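Local structure of pyrroline carboxylate reductase (Plasmodium falciparum, 2RCY) at residues A[4-9]-A[31-36]; A[18-23]-A[44-49]; A[86-91]-A[110-115]. The protein binds NADP(H) and probably catalyses the reduction of 1-pyrroline-5-carboxylate to proline, the last step of proline synthesis. All coordinates share one frame; numbering follows the deposited sequence.

Contact 1: residues A[4-9]-A[31-36]; sequences NIKLGF and KENLFY
Leu-7 and Phe-9 are laced to Asn-33 and Phe-35 by three backbone hydrogen bonds. Leu-7 N gives to Asn-33 O at 2.9 Å. Phe-35 N gives to Leu-7 O at 2.8 Å. Phe-9 N gives to Phe-35 O at 2.9 Å. The donors alternate between the strands, in a parallel register that pairs Leu-7 with Leu-34, Gly-8 with Phe-35 and Phe-9 with Tyr-36. Strands 7-9 and 34-36 are parallel neighbours whose axes differ by 24°. CA-H...O contacts fill in the ladder, the shortest from Tyr-36 CA to Phe-9 O at 3.2 Å.

The tight part is the face that carries Leu-7, Phe-9, Leu-34 and Tyr-36. Phe-9 and Tyr-36 meet only at the base of their side chains. Phe-9 CG sits beside its backbone N (chi1 -72°), and the ring edge lies by Phe-35 O, 3.7 Å from Phe-9 CD1 and near the ring plane. Helix 14-26 covers this face: Leu-19 and Ile-23 touch Phe-9, and Ala-24 touches Leu-34. Tyr-36 turns away, and its OH is hydrogen-bonded to Lys-42 N.

The other face and the start of the pair are looser and partly open to solvent. Phe-35 and Lys-6 lie side by side and point the same way, with Lys-6 CB 3.9 Å from Phe-35 CE1 at the ring edge. Gly-8 adds no side chain here. Asn-33 lays its CB against Ile-5 O at 3.6 Å, and its ND2 is hydrogen-bonded to Glu-3 O. Lys-6 leads its amine away, and Asn-4 is exposed.

Strand 7-10, helix 14-26 and strand 34-37 form the opening beta-alpha-beta unit of a Rossmann-type dinucleotide-binding domain.

Contact 2: residues A[18-23]-A[44-49]; sequences ALAHGI and TTLNYM
Thr-44 reaches the helix through its hydroxyl. Its OG1 is 2.8 Å from His-21 NE2, and the pair is hydrogen-bonded, with a donor that could be either atom. The bond is somewhat bent, at 140°. OG1 lies at the edge of the imidazole, near the ring plane. His-21 starts off across the contact rather than straight at it, and the ring carries NE2 over to the loop. Thr-44 OG1 stands anti to its own backbone N (chi1 177°), which also puts it where Leu-46 N can donate to it. That second bond is nearly straight, at 171° and 3.2 Å, and makes an ST turn. One oxygen thus ties the loop to itself and to the helix.

Thr-45 is exposed and adds little. Its OG1 stays 4.1 Å from His-21 CD2, again near the ring plane, and the contact is loose.

Leu-46 is buried and turns back toward the helix. Both its methyls face Ala-20 CB, CD1 and CD2 each 3.8 Å from it. CD1 also approaches His-21 CD2, at 4.1 Å and oblique to the ring. Leu-46 further touches Phe-9 and Leu-34, so it packs between helix 14-26 and strands 7-10 and 34-37.

From Asn-47 the chain leaves the helix and joins the sheet beside strand 34-37, through backbone bonds from Asn-47 and Met-49.

Helix 14-26 packed on the loop that leads to the edge strand 47-48 is part of the first half of the Rossmann-type NADP-binding domain, close to the cofactor-binding Lys-42.

Contact 3: residues A[86-91]-A[110-115]; sequences LLISIC and VWVMPN. With NAP (NADP nicotinamide-adenine-dinucleotide phosphate), chain G.
Trp-111 CG stands anti to the backbone N (chi1 180°), and chi2 of 29° turns the indole back over the end of the neighbouring strand. There NE1 donates to Cys-91 O at 2.8 Å. The bond is bent, at 134°, and the oxygen is tilted out of the ring plane. CD1 of the same ring lies 3.1 Å from Ser-89 O, which meets the ring edge in plane. Met-113, a selenomethionine, also leaves with CG anti to its N, then folds at its next two torsions. Its CE lies 3.6 Å from Ile-90 O, and its SE rests 3.6 Å from C5N of the NADP nicotinamide.

The strands run parallel, joined by backbone bonds from Val-110 N to Leu-87 O, Ser-89 N to Val-110 O and Val-112 N to Ser-89 O. On the face opposite Trp-111, Ile-88 and Val-110 lie side by side, with Ile-88 CG2 3.6 Å from Val-110 CG1. Ile-88 CD1 also touches Val-112, and Phe-145 of helix 135-146 covers Ile-88 and Val-112. Past the strand ends, Ile-90 meets the Pro-114 ring at about a right angle, CG2 to CG 3.7 Å.

All the touching residues are buried. Ile-90 O is 3.3 Å from C1D of the nicotinamide ribose, and Pro-114 O is equally near C5N. Gly-92 N, next along the chain, is hydrogen-bonded to NADP, as is Ser-225 of the second subunit.

Strands 86-89 and 108-113, with helix 96-103 between them, make a beta-alpha-beta unit, the C-terminal ends of whose strands help line the nicotinamide side of the NADP site.

All three contacts reach one sheet. Contact 3 is its buried middle, and contacts 1 and 2 lie toward the outer edge. Contacts 1 and 3 are both parallel strand pairs, held mainly by backbone bonds. Contact 2 is a helix against a loop, held by a side-chain hydrogen bond and a small apolar patch. Contacts 1 and 2 are tied directly: Leu-34 O and Tyr-36 O probably accept from Asn-47 N and Met-49 N. Contact 3 lies about 16 Å from each of the others, between centres, and touches contact 2 through Leu-19 and Ile-90. Among the three, contact 3 alone has its own residues against NADP.

Contact 1: residues A[4-9]-A[31-36]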
loop_
_atom_site.group_PDB
_atom_site.type_symbol
_atom_site.label_atom_id
_atom_site.label_comp_id
_atom_site.label_asym_id
_atom_site.label_seq_id
_atom_site.Cartn_x
_atom_site.Cartn_y
_atom_site.Cartn_z
ATOM N N ASN A 4 10.461 59.086 -5.104
ATOM C CA ASN A 4 9.306 59.984 -5.032
ATOM C C ASN A 4 7.935 59.318 -5.094
ATOM O O ASN A 4 6.968 59.842 -4.537
ATOM C CB ASN A 4 9.402 61.068 -6.109
ATOM C CG ASN A 4 10.416 62.137 -5.768
ATOM O OD1 ASN A 4 10.442 62.657 -4.652
ATOM N ND2 ASN A 4 11.258 62.475 -6.734
ATOM N N ILE A 5 7.849 58.177 -5.776
ATOM C CA ILE A 5 6.575 57.467 -5.921
ATOM C C ILE A 5 6.105 56.862 -4.600
ATOM O O ILE A 5 6.913 56.416 -3.783
ATOM C CB ILE A 5 6.600 56.375 -7.025
ATOM C CG1 ILE A 5 7.687 55.332 -6.748
ATOM C CG2 ILE A 5 6.766 57.007 -8.406
ATOM C CD1 ILE A 5 7.231 53.908 -6.964
ATOM N N LYS A 6 4.792 56.863 -4.401
ATOM C CA LYS A 6 4.198 56.391 -3.159
ATOM C C LYS A 6 3.671 54.969 -3.322
ATOM O O LYS A 6 2.854 54.694 -4.205
ATOM C CB LYS A 6 3.090 57.345 -2.703
ATOM C CG LYS A 6 3.534 58.799 -2.613
ATOM C CD LYS A 6 2.348 59.743 -2.534
ATOM C CE LYS A 6 2.752 61.172 -2.864
ATOM N NZ LYS A 6 3.104 61.337 -4.306
ATOM N N LEU A 7 4.164 54.071 -2.471
ATOM C CA LEU A 7 3.788 52.664 -2.511
ATOM C C LEU A 7 2.774 52.368 -1.411
ATOM O O LEU A 7 2.978 52.736 -0.252
ATOM C CB LEU A 7 5.028 51.779 -2.337
ATOM C CG LEU A 7 5.270 50.606 -3.296
ATOM C CD1 LEU A 7 6.412 49.738 -2.786
ATOM C CD2 LEU A 7 4.028 49.760 -3.511
ATOM N N GLY A 8 1.682 51.704 -1.782
ATOM C CA GLY A 8 0.619 51.374 -0.837
ATOM C C GLY A 8 0.331 49.889 -0.754
ATOM O O GLY A 8 0.164 49.223 -1.775
ATOM N N PHE A 9 0.269 49.377 0.472
ATOM C CA PHE A 9 0.007 47.961 0.713
ATOM C C PHE A 9 -1.359 47.745 1.353
ATOM O O PHE A 9 -1.576 48.087 2.517
ATOM C CB PHE A 9 1.113 47.345 1.579
ATOM C CG PHE A 9 2.418 47.167 0.858
ATOM C CD1 PHE A 9 3.379 48.171 0.872
ATOM C CD2 PHE A 9 2.685 45.991 0.163
ATOM C CE1 PHE A 9 4.588 48.010 0.201
ATOM C CE2 PHE A 9 3.890 45.819 -0.512
ATOM C CZ PHE A 9 4.843 46.830 -0.492
ATOM N N LYS A 31 11.137 56.209 3.236
ATOM C CA LYS A 31 10.314 55.651 4.312
ATOM C C LYS A 31 8.955 56.337 4.444
ATOM O O LYS A 31 7.952 55.689 4.747
ATOM C CB LYS A 31 11.066 55.717 5.644
ATOM N N GLU A 32 8.932 57.648 4.208
ATOM C CA GLU A 32 7.702 58.439 4.282
ATOM C C GLU A 32 6.802 58.273 3.053
ATOM O O GLU A 32 5.741 58.895 2.963
ATOM C CB GLU A 32 8.010 59.925 4.540
ATOM C CG GLU A 32 9.088 60.546 3.644
ATOM C CD GLU A 32 10.505 60.345 4.174
ATOM O OE1 GLU A 32 11.461 60.581 3.405
ATOM O OE2 GLU A 32 10.666 59.954 5.352
ATOM N N ASN A 33 7.231 57.428 2.117
ATOM C CA ASN A 33 6.457 57.131 0.912
ATOM C C ASN A 33 5.945 55.686 0.850
ATOM O O ASN A 33 5.424 55.244 -0.178
ATOM C CB ASN A 33 7.260 57.483 -0.346
ATOM C CG ASN A 33 7.419 58.983 -0.540
ATOM O OD1 ASN A 33 6.655 59.781 0.007
ATOM N ND2 ASN A 33 8.410 59.371 -1.331
ATOM N N LEU A 34 6.100 54.958 1.955
ATOM C CA LEU A 34 5.539 53.617 2.088
ATOM C C LEU A 34 4.323 53.638 3.010
ATOM O O LEU A 34 4.419 54.048 4.170
ATOM C CB LEU A 34 6.593 52.627 2.597
ATOM C CG LEU A 34 7.378 51.805 1.568
ATOM C CD1 LEU A 34 8.268 52.675 0.691
ATOM C CD2 LEU A 34 8.210 50.741 2.267
ATOM N N PHE A 35 3.184 53.199 2.479
ATOM C CA PHE A 35 1.909 53.253 3.198
ATOM C C PHE A 35 1.223 51.890 3.256
ATOM O O PHE A 35 1.528 50.999 2.458
ATOM C CB PHE A 35 0.970 54.281 2.553
ATOM C CG PHE A 35 1.559 55.663 2.443
ATOM C CD1 PHE A 35 2.175 56.078 1.265
ATOM C CD2 PHE A 35 1.491 56.551 3.513
ATOM C CE1 PHE A 35 2.720 57.355 1.155
ATOM C CE2 PHE A 35 2.033 57.830 3.413
ATOM C CZ PHE A 35 2.648 58.232 2.232
ATOM N N TYR A 36 0.298 51.738 4.203
ATOM C CA TYR A 36 -0.478 50.506 4.352
ATOM C C TYR A 36 -1.836 50.743 5.018
ATOM O O TYR A 36 -2.029 51.740 5.718
ATOM C CB TYR A 36 0.318 49.453 5.142
ATOM C CG TYR A 36 0.159 49.542 6.646
ATOM C CD1 TYR A 36 0.907 50.452 7.395
ATOM C CD2 TYR A 36 -0.738 48.712 7.323
ATOM C CE1 TYR A 36 0.761 50.535 8.779
ATOM C CE2 TYR A 36 -0.891 48.787 8.704
ATOM C CZ TYR A 36 -0.138 49.699 9.425
ATOM O OH TYR A 36 -0.285 49.775 10.791
#

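Contact 2: residues A[18-23]-A[44-49]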
loop_
_atom_site.group_PDB
_atom_site.type_symbol
_atom_site.label_atom_id
_atom_site.label_comp_id
_atom_site.label_asym_id
_atom_site.label_seq_id
_atom_site.Cartn_x
_atom_site.Cartn_y
_atom_site.Cartn_z
ATOM N N ALA A 18 6.082 40.955 4.940
ATOM C CA ALA A 18 7.354 40.440 4.430
ATOM C C ALA A 18 7.807 41.196 3.181
ATOM O O ALA A 18 8.993 41.488 3.020
ATOM C CB ALA A 18 7.254 38.949 4.144
ATOM N N LEU A 19 6.853 41.514 2.308
ATOM C CA LEU A 19 7.130 42.279 1.096
ATOM C C LEU A 19 7.378 43.750 1.415
ATOM O O LEU A 19 8.278 44.367 0.848
ATOM C CB LEU A 19 5.986 42.131 0.085
ATOM C CG LEU A 19 6.202 42.663 -1.338
ATOM C CD1 LEU A 19 7.298 41.888 -2.067
ATOM C CD2 LEU A 19 4.902 42.620 -2.126
ATOM N N ALA A 20 6.576 44.298 2.326
ATOM C CA ALA A 20 6.683 45.699 2.723
ATOM C C ALA A 20 8.032 46.007 3.368
ATOM O O ALA A 20 8.692 46.978 2.997
ATOM C CB ALA A 20 5.541 46.074 3.659
ATOM N N HIS A 21 8.437 45.168 4.320
ATOM C CA HIS A 21 9.712 45.338 5.018
ATOM C C HIS A 21 10.908 44.948 4.149
ATOM O O HIS A 21 12.026 45.414 4.378
ATOM C CB HIS A 21 9.724 44.555 6.336
ATOM C CG HIS A 21 8.639 44.952 7.288
ATOM N ND1 HIS A 21 7.785 44.037 7.866
ATOM C CD2 HIS A 21 8.260 46.165 7.756
ATOM C CE1 HIS A 21 6.933 44.668 8.654
ATOM N NE2 HIS A 21 7.200 45.961 8.605
ATOM N N GLY A 22 10.664 44.097 3.156
ATOM C CA GLY A 22 11.688 43.710 2.190
ATOM C C GLY A 22 12.113 44.871 1.308
ATOM O O GLY A 22 13.298 45.031 1.009
ATOM N N ILE A 23 11.136 45.678 0.897
ATOM C CA ILE A 23 11.381 46.870 0.084
ATOM C C ILE A 23 11.890 48.020 0.960
ATOM O O ILE A 23 12.734 48.812 0.528
ATOM C CB ILE A 23 10.110 47.297 -0.705
ATOM C CG1 ILE A 23 9.595 46.132 -1.557
ATOM C CG2 ILE A 23 10.399 48.498 -1.607
ATOM C CD1 ILE A 23 8.132 46.241 -1.960
ATOM N N THR A 44 4.781 47.886 12.494
ATOM C CA THR A 44 5.517 48.108 11.249
ATOM C C THR A 44 6.050 49.540 11.130
ATOM O O THR A 44 5.535 50.463 11.767
ATOM C CB THR A 44 4.647 47.753 10.008
ATOM O OG1 THR A 44 5.371 48.043 8.805
ATOM C CG2 THR A 44 3.339 48.534 10.011
ATOM N N THR A 45 7.085 49.707 10.309
ATOM C CA THR A 45 7.695 51.014 10.064
ATOM C C THR A 45 6.917 51.823 9.021
ATOM O O THR A 45 7.107 53.037 8.899
ATOM C CB THR A 45 9.174 50.882 9.622
ATOM O OG1 THR A 45 9.261 50.036 8.469
ATOM C CG2 THR A 45 10.028 50.302 10.745
ATOM N N LEU A 46 6.044 51.143 8.280
ATOM C CA LEU A 46 5.222 51.776 7.248
ATOM C C LEU A 46 4.136 52.668 7.838
ATOM O O LEU A 46 3.633 52.411 8.935
ATOM C CB LEU A 46 4.599 50.721 6.328
ATOM C CG LEU A 46 5.459 50.219 5.165
ATOM C CD1 LEU A 46 6.464 49.160 5.609
ATOM C CD2 LEU A 46 4.571 49.679 4.058
ATOM N N ASN A 47 3.783 53.717 7.098
ATOM C CA ASN A 47 2.803 54.701 7.551
ATOM C C ASN A 47 1.365 54.220 7.369
ATOM O O ASN A 47 0.954 53.866 6.262
ATOM C CB ASN A 47 3.017 56.038 6.831
ATOM C CG ASN A 47 4.405 56.610 7.061
ATOM O OD1 ASN A 47 4.768 56.963 8.184
ATOM N ND2 ASN A 47 5.188 56.707 5.992
ATOM N N TYR A 48 0.610 54.211 8.466
ATOM C CA TYR A 48 -0.785 53.775 8.453
ATOM C C TYR A 48 -1.682 54.774 7.728
ATOM O O TYR A 48 -1.497 55.989 7.838
ATOM C CB TYR A 48 -1.291 53.547 9.882
ATOM C CG TYR A 48 -2.719 53.045 9.970
ATOM C CD1 TYR A 48 -3.011 51.687 9.838
ATOM C CD2 TYR A 48 -3.779 53.928 10.190
ATOM C CE1 TYR A 48 -4.322 51.222 9.917
ATOM C CE2 TYR A 48 -5.091 53.473 10.273
ATOM C CZ TYR A 48 -5.355 52.119 10.136
ATOM O OH TYR A 48 -6.652 51.664 10.216
HETATM N N MSE A 49 -2.650 54.246 6.984
HETATM C CA MSE A 49 -3.642 55.073 6.306
HETATM C C MSE A 49 -5.053 54.621 6.675
HETATM O O MSE A 49 -5.276 53.446 6.974
HETATM C CB MSE A 49 -3.423 55.044 4.794
HETATM C CG MSE A 49 -3.619 56.396 4.142
HETATM SE SE MSE A 49 -2.286 56.754 2.770
HETATM C CE MSE A 49 -2.322 58.704 2.851
#

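Contact 3: residues A[86-91]-A[110-115]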
loop_
_atom_site.group_PDB
_atom_site.type_symbol
_atom_site.label_atom_id
_atom_site.label_comp_id
_atom_site.label_asym_id
_atom_site.label_seq_id
_atom_site.Cartn_x
_atom_site.Cartn_y
_atom_site.Cartn_z
ATOM N N LEU A 86 -0.904 52.402 -11.142
ATOM C CA LEU A 86 -0.497 51.008 -11.308
ATOM C C LEU A 86 -0.967 50.135 -10.148
ATOM O O LEU A 86 -0.640 50.392 -8.987
ATOM C CB LEU A 86 1.023 50.901 -11.481
ATOM C CG LEU A 86 1.617 49.523 -11.803
ATOM C CD1 LEU A 86 1.278 49.086 -13.223
ATOM C CD2 LEU A 86 3.121 49.535 -11.598
ATOM N N LEU A 87 -1.741 49.106 -10.479
ATOM C CA LEU A 87 -2.196 48.127 -9.503
ATOM C C LEU A 87 -1.394 46.838 -9.642
ATOM O O LEU A 87 -1.390 46.211 -10.705
ATOM C CB LEU A 87 -3.692 47.841 -9.680
ATOM C CG LEU A 87 -4.330 46.760 -8.801
ATOM C CD1 LEU A 87 -4.508 47.239 -7.365
ATOM C CD2 LEU A 87 -5.659 46.316 -9.390
ATOM N N ILE A 88 -0.708 46.456 -8.567
ATOM C CA ILE A 88 -0.002 45.175 -8.532
ATOM C C ILE A 88 -0.703 44.224 -7.558
ATOM O O ILE A 88 -0.976 44.583 -6.411
ATOM C CB ILE A 88 1.546 45.324 -8.263
ATOM C CG1 ILE A 88 1.928 45.049 -6.806
ATOM C CG2 ILE A 88 2.075 46.684 -8.720
ATOM C CD1 ILE A 88 2.504 43.672 -6.581
ATOM N N SER A 89 -1.020 43.026 -8.037
ATOM C CA SER A 89 -1.712 42.031 -7.223
ATOM C C SER A 89 -0.799 40.856 -6.903
ATOM O O SER A 89 -0.169 40.287 -7.797
ATOM C CB SER A 89 -2.979 41.541 -7.933
ATOM O OG SER A 89 -3.679 40.602 -7.137
ATOM N N ILE A 90 -0.725 40.506 -5.621
ATOM C CA ILE A 90 0.040 39.336 -5.181
ATOM C C ILE A 90 -0.873 38.170 -4.790
ATOM O O ILE A 90 -0.402 37.145 -4.292
ATOM C CB ILE A 90 1.046 39.665 -4.034
ATOM C CG1 ILE A 90 0.317 40.138 -2.770
ATOM C CG2 ILE A 90 2.085 40.683 -4.503
ATOM C CD1 ILE A 90 1.124 39.988 -1.496
ATOM N N CYS A 91 -2.173 38.338 -5.032
ATOM C CA CYS A 91 -3.177 37.321 -4.717
ATOM C C CYS A 91 -2.964 36.042 -5.517
ATOM O O CYS A 91 -2.786 36.083 -6.736
ATOM C CB CYS A 91 -4.590 37.858 -4.956
ATOM S SG CYS A 91 -5.117 39.138 -3.798
ATOM N N VAL A 110 -0.927 44.420 -13.095
ATOM C CA VAL A 110 0.200 43.492 -13.134
ATOM C C VAL A 110 0.085 42.482 -11.984
ATOM O O VAL A 110 -0.132 42.860 -10.831
ATOM C CB VAL A 110 1.576 44.242 -13.152
ATOM C CG1 VAL A 110 1.679 45.254 -12.021
ATOM C CG2 VAL A 110 2.744 43.268 -13.118
ATOM N N TRP A 111 0.205 41.200 -12.316
ATOM C CA TRP A 111 0.072 40.126 -11.336
ATOM C C TRP A 111 1.437 39.556 -10.952
ATOM O O TRP A 111 2.059 38.827 -11.727
ATOM C CB TRP A 111 -0.871 39.038 -11.868
ATOM C CG TRP A 111 -1.094 37.864 -10.946
ATOM C CD1 TRP A 111 -1.040 37.861 -9.580
ATOM C CD2 TRP A 111 -1.447 36.531 -11.333
ATOM N NE1 TRP A 111 -1.314 36.606 -9.095
ATOM C CE2 TRP A 111 -1.571 35.770 -10.149
ATOM C CE3 TRP A 111 -1.658 35.901 -12.568
ATOM C CZ2 TRP A 111 -1.901 34.411 -10.163
ATOM C CZ3 TRP A 111 -1.987 34.550 -12.579
ATOM C CH2 TRP A 111 -2.104 33.822 -11.384
ATOM N N VAL A 112 1.887 39.902 -9.749
ATOM C CA VAL A 112 3.195 39.488 -9.246
ATOM C C VAL A 112 3.038 38.383 -8.201
ATOM O O VAL A 112 2.186 38.473 -7.315
ATOM C CB VAL A 112 3.969 40.687 -8.627
ATOM C CG1 VAL A 112 5.374 40.273 -8.193
ATOM C CG2 VAL A 112 4.043 41.849 -9.610
HETATM N N MSE A 113 3.858 37.343 -8.316
HETATM C CA MSE A 113 3.862 36.255 -7.346
HETATM C C MSE A 113 5.177 36.217 -6.562
HETATM O O MSE A 113 6.206 35.795 -7.094
HETATM C CB MSE A 113 3.572 34.914 -8.030
HETATM C CG MSE A 113 3.396 33.730 -7.085
HETATM SE SE MSE A 113 2.156 34.050 -5.609
HETATM C CE MSE A 113 0.584 34.636 -6.607
ATOM N N PRO A 114 5.144 36.680 -5.299
ATOM C CA PRO A 114 6.308 36.726 -4.420
ATOM C C PRO A 114 6.430 35.522 -3.483
ATOM O O PRO A 114 5.586 34.623 -3.508
ATOM C CB PRO A 114 6.043 37.985 -3.596
ATOM C CG PRO A 114 4.535 38.056 -3.497
ATOM C CD PRO A 114 3.953 37.243 -4.633
ATOM N N ASN A 115 7.490 35.511 -2.678
ATOM C CA ASN A 115 7.598 34.606 -1.534
ATOM C C ASN A 115 8.198 35.313 -0.313
ATOM O O ASN A 115 8.799 36.377 -0.452
ATOM C CB ASN A 115 8.351 33.312 -1.891
ATOM C CG ASN A 115 9.768 33.556 -2.393
ATOM O OD1 ASN A 115 10.337 34.632 -2.210
ATOM N ND2 ASN A 115 10.347 32.541 -3.020
HETATM P PA NAP G . -2.908 36.780 5.857
HETATM O O1A NAP G . -1.700 36.624 6.746
HETATM O O2A NAP G . -4.258 36.326 6.358
HETATM O O5B NAP G . -2.984 38.319 5.389
HETATM C C5B NAP G . -4.216 38.993 5.141
HETATM C C4B NAP G . -4.150 40.352 5.825
HETATM O O4B NAP G . -5.079 41.265 5.236
HETATM C C3B NAP G . -4.493 40.250 7.304
HETATM O O3B NAP G . -3.373 40.684 8.081
HETATM C C2B NAP G . -5.684 41.166 7.516
HETATM O O2B NAP G . -5.535 41.973 8.683
HETATM C C1B NAP G . -5.720 42.029 6.261
HETATM N N9A NAP G . -7.095 42.399 5.830
HETATM C C8A NAP G . -8.233 41.729 6.078
HETATM N N7A NAP G . -9.270 42.388 5.514
HETATM C C5A NAP G . -8.771 43.480 4.903
HETATM C C6A NAP G . -9.343 44.515 4.169
HETATM N N6A NAP G . -10.679 44.548 3.949
HETATM N N1A NAP G . -8.549 45.493 3.673
HETATM C C2A NAP G . -7.222 45.476 3.882
HETATM N N3A NAP G . -6.647 44.489 4.587
HETATM C C4A NAP G . -7.400 43.480 5.104
HETATM O O3 NAP G . -2.622 36.039 4.458
HETATM P PN NAP G . -1.198 36.152 3.713
HETATM O O1N NAP G . -0.475 34.842 3.899
HETATM O O2N NAP G . -0.528 37.447 4.106
HETATM O O5D NAP G . -1.612 36.233 2.163
HETATM C C5D NAP G . -2.169 37.407 1.580
HETATM C C4D NAP G . -2.102 37.279 0.061
HETATM O O4D NAP G . -0.748 37.094 -0.358
HETATM C C3D NAP G . -2.898 36.087 -0.455
HETATM O O3D NAP G . -3.754 36.534 -1.508
HETATM C C2D NAP G . -1.865 35.106 -0.980
HETATM O O2D NAP G . -2.294 34.453 -2.179
HETATM C C1D NAP G . -0.650 35.978 -1.251
HETATM N N1N NAP G . 0.623 35.268 -1.078
HETATM C C2N NAP G . 0.999 34.817 0.132
HETATM C C3N NAP G . 2.213 34.152 0.294
HETATM C C7N NAP G . 2.629 33.661 1.649
HETATM O O7N NAP G . 1.820 33.793 2.697
HETATM N N7N NAP G . 3.762 33.140 1.800
HETATM C C4N NAP G . 3.039 33.955 -0.812
HETATM C C5N NAP G . 2.630 34.430 -2.053
HETATM C C6N NAP G . 1.406 35.089 -2.156
HETATM P P2B NAP G . -5.907 41.429 10.157
HETATM O O1X NAP G . -5.994 42.690 10.988
HETATM O O2X NAP G . -7.223 40.704 9.985
HETATM O O3X NAP G . -4.749 40.535 10.530
#